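Local coordinates for protein N-acetylcysteine deacetylase (PDB 1YSJ) that probably deacetylates N-acetylcysteine to cysteine and acetate with two divalent metal ions, in a pathway that lets Bacillus subtilis draw sulfur from S-(2-succino)cysteine, at residues A251-T256 with G275-F280. The protein carries 1 engineered substitution. Residues are numbered along the deposited sequence; the frame is centred on the assembly and turned at random.
Sequences AVVSIT and GTVRTF
Two hydrogen-bonded pairs, Val252 with Arg278 and Ser254 with Thr276, tie the strands together through four backbone bonds. Around Ser254, N gives its hydrogen to Thr276 O and Ser254 O takes that of Thr276 N, both at 2.9 Å. At the other pair Val252 N reaches Arg278 O at 3.0 Å, and Arg278 N returns to Val252 O at 3.1 Å. One water joins the two bonded pairs on the face of Val252, Ser254, Thr276 and Arg278: it donates to Val252 O, at 2.8 Å, and to Thr276 O, so each of these carbonyls receives both an amide and the water. The strands run antiparallel at 168°, as neighbouring arms of the hairpin 252-260/270-278. This hairpin supplies two of the four strands of the antiparallel sheet in the smaller α/β domain, the dimerisation domain of M20 peptidases; 252-260 is outermost within the chain, and 270-278 lies between it and 197-211. Apolar side chains fill the opposite face. Ala251 CB lies 3.7 Å from Thr279 CG2 and also meets Val277 CG1, and Val253 and Val277 approach loosely through their CG2 methyls; helix 282-302 covers this group, with Met292 against both valines. Thr279 divides its branches: the methyl turns to Ala251, and OG1 bonds to Ser202 OG. At the non-hydrogen-bonded pair Ile255/Gly275 the CA atoms come to 4.2 Å; Gly275 has no side chain and that of Ile255 points away. A CA-H...O contact runs from Gly275 CA to Ser254 O. Thr256 OG1, held between its backbone N and carbonyl carbon (chi1 54°), comes 3.4 Å from Gly275 CA, and Thr256 packs on Val266 of the second subunit.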
ATOM      1  N   ALA A 251      14.123 -21.817   2.982  1.00 57.58           N
ATOM      2  CA  ALA A 251      13.085 -21.204   2.157  1.00 54.94           C
ATOM      3  C   ALA A 251      13.406 -19.749   1.838  1.00 52.71           C
ATOM      4  O   ALA A 251      14.178 -19.104   2.548  1.00 53.02           O
ATOM      5  CB  ALA A 251      11.742 -21.302   2.848  1.00 55.33           C
ATOM      6  N   VAL A 252      12.812 -19.240   0.762  1.00 49.85           N
ATOM      7  CA  VAL A 252      12.962 -17.843   0.383  1.00 46.64           C
ATOM      8  C   VAL A 252      11.605 -17.148   0.463  1.00 44.92           C
ATOM      9  O   VAL A 252      10.685 -17.459  -0.303  1.00 43.46           O
ATOM     10  CB  VAL A 252      13.570 -17.674  -1.035  1.00 47.60           C
ATOM     11  CG1 VAL A 252      13.881 -16.206  -1.313  1.00 48.76           C
ATOM     12  CG2 VAL A 252      14.831 -18.515  -1.191  1.00 46.77           C
ATOM     13  N   VAL A 253      11.490 -16.216   1.406  1.00 42.80           N
ATOM     14  CA  VAL A 253      10.281 -15.423   1.571  1.00 41.13           C
ATOM     15  C   VAL A 253      10.429 -14.120   0.796  1.00 40.82           C
ATOM     16  O   VAL A 253      11.361 -13.351   1.015  1.00 40.10           O
ATOM     17  CB  VAL A 253       9.947 -15.161   3.060  1.00 40.82           C
ATOM     18  CG1 VAL A 253       8.715 -14.277   3.190  1.00 40.57           C
ATOM     19  CG2 VAL A 253       9.722 -16.474   3.792  1.00 38.24           C
ATOM     20  N   SER A 254       9.502 -13.898  -0.128  1.00 41.38           N
ATOM     21  CA  SER A 254       9.530 -12.725  -0.981  1.00 41.81           C
ATOM     22  C   SER A 254       8.217 -11.960  -0.846  1.00 40.87           C
ATOM     23  O   SER A 254       7.188 -12.380  -1.374  1.00 42.53           O
ATOM     24  CB  SER A 254       9.791 -13.141  -2.432  1.00 41.31           C
ATOM     25  OG  SER A 254       9.816 -12.022  -3.298  1.00 46.57           O
ATOM     26  N   ILE A 255       8.262 -10.856  -0.107  1.00 40.73           N
ATOM     27  CA  ILE A 255       7.112  -9.968   0.059  1.00 39.18           C
ATOM     28  C   ILE A 255       7.032  -9.055  -1.160  1.00 39.94           C
ATOM     29  O   ILE A 255       7.992  -8.347  -1.480  1.00 40.13           O
ATOM     30  CB  ILE A 255       7.214  -9.132   1.366  1.00 39.71           C
ATOM     31  CG1 ILE A 255       7.259 -10.059   2.586  1.00 37.78           C
ATOM     32  CG2 ILE A 255       6.044  -8.136   1.483  1.00 37.02           C
ATOM     33  CD1 ILE A 255       7.860  -9.428   3.820  1.00 43.82           C
ATOM     34  N   THR A 256       5.882  -9.079  -1.830  1.00 38.52           N
ATOM     35  CA  THR A 256       5.710  -8.408  -3.120  1.00 38.09           C
ATOM     36  C   THR A 256       4.736  -7.228  -3.070  1.00 38.42           C
ATOM     37  O   THR A 256       4.760  -6.362  -3.946  1.00 39.28           O
ATOM     38  CB  THR A 256       5.253  -9.409  -4.216  1.00 37.78           C
ATOM     39  OG1 THR A 256       4.078 -10.103  -3.776  1.00 35.76           O
ATOM     40  CG2 THR A 256       6.354 -10.424  -4.512  1.00 36.04           C
ATOM     41  N   GLY A 275       2.791 -11.968  -0.518  1.00 46.30           N
ATOM     42  CA  GLY A 275       3.966 -12.427  -1.243  1.00 44.98           C
ATOM     43  C   GLY A 275       3.995 -13.932  -1.422  1.00 44.36           C
ATOM     44  O   GLY A 275       2.979 -14.614  -1.252  1.00 44.21           O
ATOM     45  N   THR A 276       5.173 -14.445  -1.755  1.00 43.37           N
ATOM     46  CA  THR A 276       5.340 -15.860  -2.040  1.00 43.13           C
ATOM     47  C   THR A 276       6.429 -16.494  -1.193  1.00 42.23           C
ATOM     48  O   THR A 276       7.396 -15.839  -0.801  1.00 42.46           O
ATOM     49  CB  THR A 276       5.678 -16.121  -3.526  1.00 41.94           C
ATOM     50  OG1 THR A 276       6.730 -15.242  -3.937  1.00 44.56           O
ATOM     51  CG2 THR A 276       4.469 -15.896  -4.404  1.00 42.30           C
ATOM     52  N   VAL A 277       6.245 -17.779  -0.917  1.00 41.62           N
ATOM     53  CA  VAL A 277       7.264 -18.605  -0.299  1.00 41.53           C
ATOM     54  C   VAL A 277       7.718 -19.651  -1.318  1.00 40.80           C
ATOM     55  O   VAL A 277       6.898 -20.243  -2.027  1.00 39.53           O
ATOM     56  CB  VAL A 277       6.735 -19.292   0.977  1.00 42.24           C
ATOM     57  CG1 VAL A 277       7.860 -20.017   1.694  1.00 43.92           C
ATOM     58  CG2 VAL A 277       6.099 -18.267   1.904  1.00 42.75           C
ATOM     59  N   ARG A 278       9.028 -19.854  -1.395  1.00 40.89           N
ATOM     60  CA  ARG A 278       9.616 -20.851  -2.276  1.00 40.80           C
ATOM     61  C   ARG A 278      10.537 -21.785  -1.500  1.00 41.83           C
ATOM     62  O   ARG A 278      11.475 -21.342  -0.833  1.00 40.59           O
ATOM     63  CB  ARG A 278      10.352 -20.173  -3.434  1.00 41.27           C
ATOM     64  CG  ARG A 278       9.421 -19.379  -4.339  1.00 44.33           C
ATOM     65  CD  ARG A 278      10.149 -18.654  -5.448  1.00 52.98           C
ATOM     66  NE  ARG A 278       9.220 -17.826  -6.214  1.00 62.90           N
ATOM     67  CZ  ARG A 278       9.485 -17.275  -7.397  1.00 66.88           C
ATOM     68  NH1 ARG A 278       8.559 -16.539  -8.000  1.00 66.47           N
ATOM     69  NH2 ARG A 278      10.665 -17.457  -7.980  1.00 68.28           N
ATOM     70  N   THR A 279      10.234 -23.080  -1.569  1.00 43.71           N
ATOM     71  CA  THR A 279      11.019 -24.117  -0.897  1.00 44.20           C
ATOM     72  C   THR A 279      11.420 -25.204  -1.892  1.00 44.81           C
ATOM     73  O   THR A 279      10.863 -25.288  -2.988  1.00 45.31           O
ATOM     74  CB  THR A 279      10.230 -24.795   0.247  1.00 43.90           C
ATOM     75  OG1 THR A 279       9.273 -25.704  -0.307  1.00 45.52           O
ATOM     76  CG2 THR A 279       9.516 -23.767   1.127  1.00 42.50           C
ATOM     77  N   PHE A 280      12.377 -26.040  -1.499  1.00 45.69           N
ATOM     78  CA  PHE A 280      12.784 -27.180  -2.316  1.00 47.30           C
ATOM     79  C   PHE A 280      12.478 -28.526  -1.663  1.00 48.74           C
ATOM     80  O   PHE A 280      12.333 -29.530  -2.357  1.00 50.42           O
ATOM     81  CB  PHE A 280      14.259 -27.071  -2.724  1.00 45.96           C
ATOM     82  CG  PHE A 280      14.509 -26.044  -3.793  1.00 46.92           C
ATOM     83  CD1 PHE A 280      14.295 -26.353  -5.138  1.00 44.21           C
ATOM     84  CD2 PHE A 280      14.931 -24.759  -3.460  1.00 46.11           C
ATOM     85  CE1 PHE A 280      14.512 -25.405  -6.133  1.00 44.15           C
ATOM     86  CE2 PHE A 280      15.150 -23.799  -4.451  1.00 45.64           C
ATOM     87  CZ  PHE A 280      14.942 -24.122  -5.788  1.00 44.33           C
TER
HETATM   88  O   HOH W   1       9.822 -16.460  -2.730  1.00 36.40           O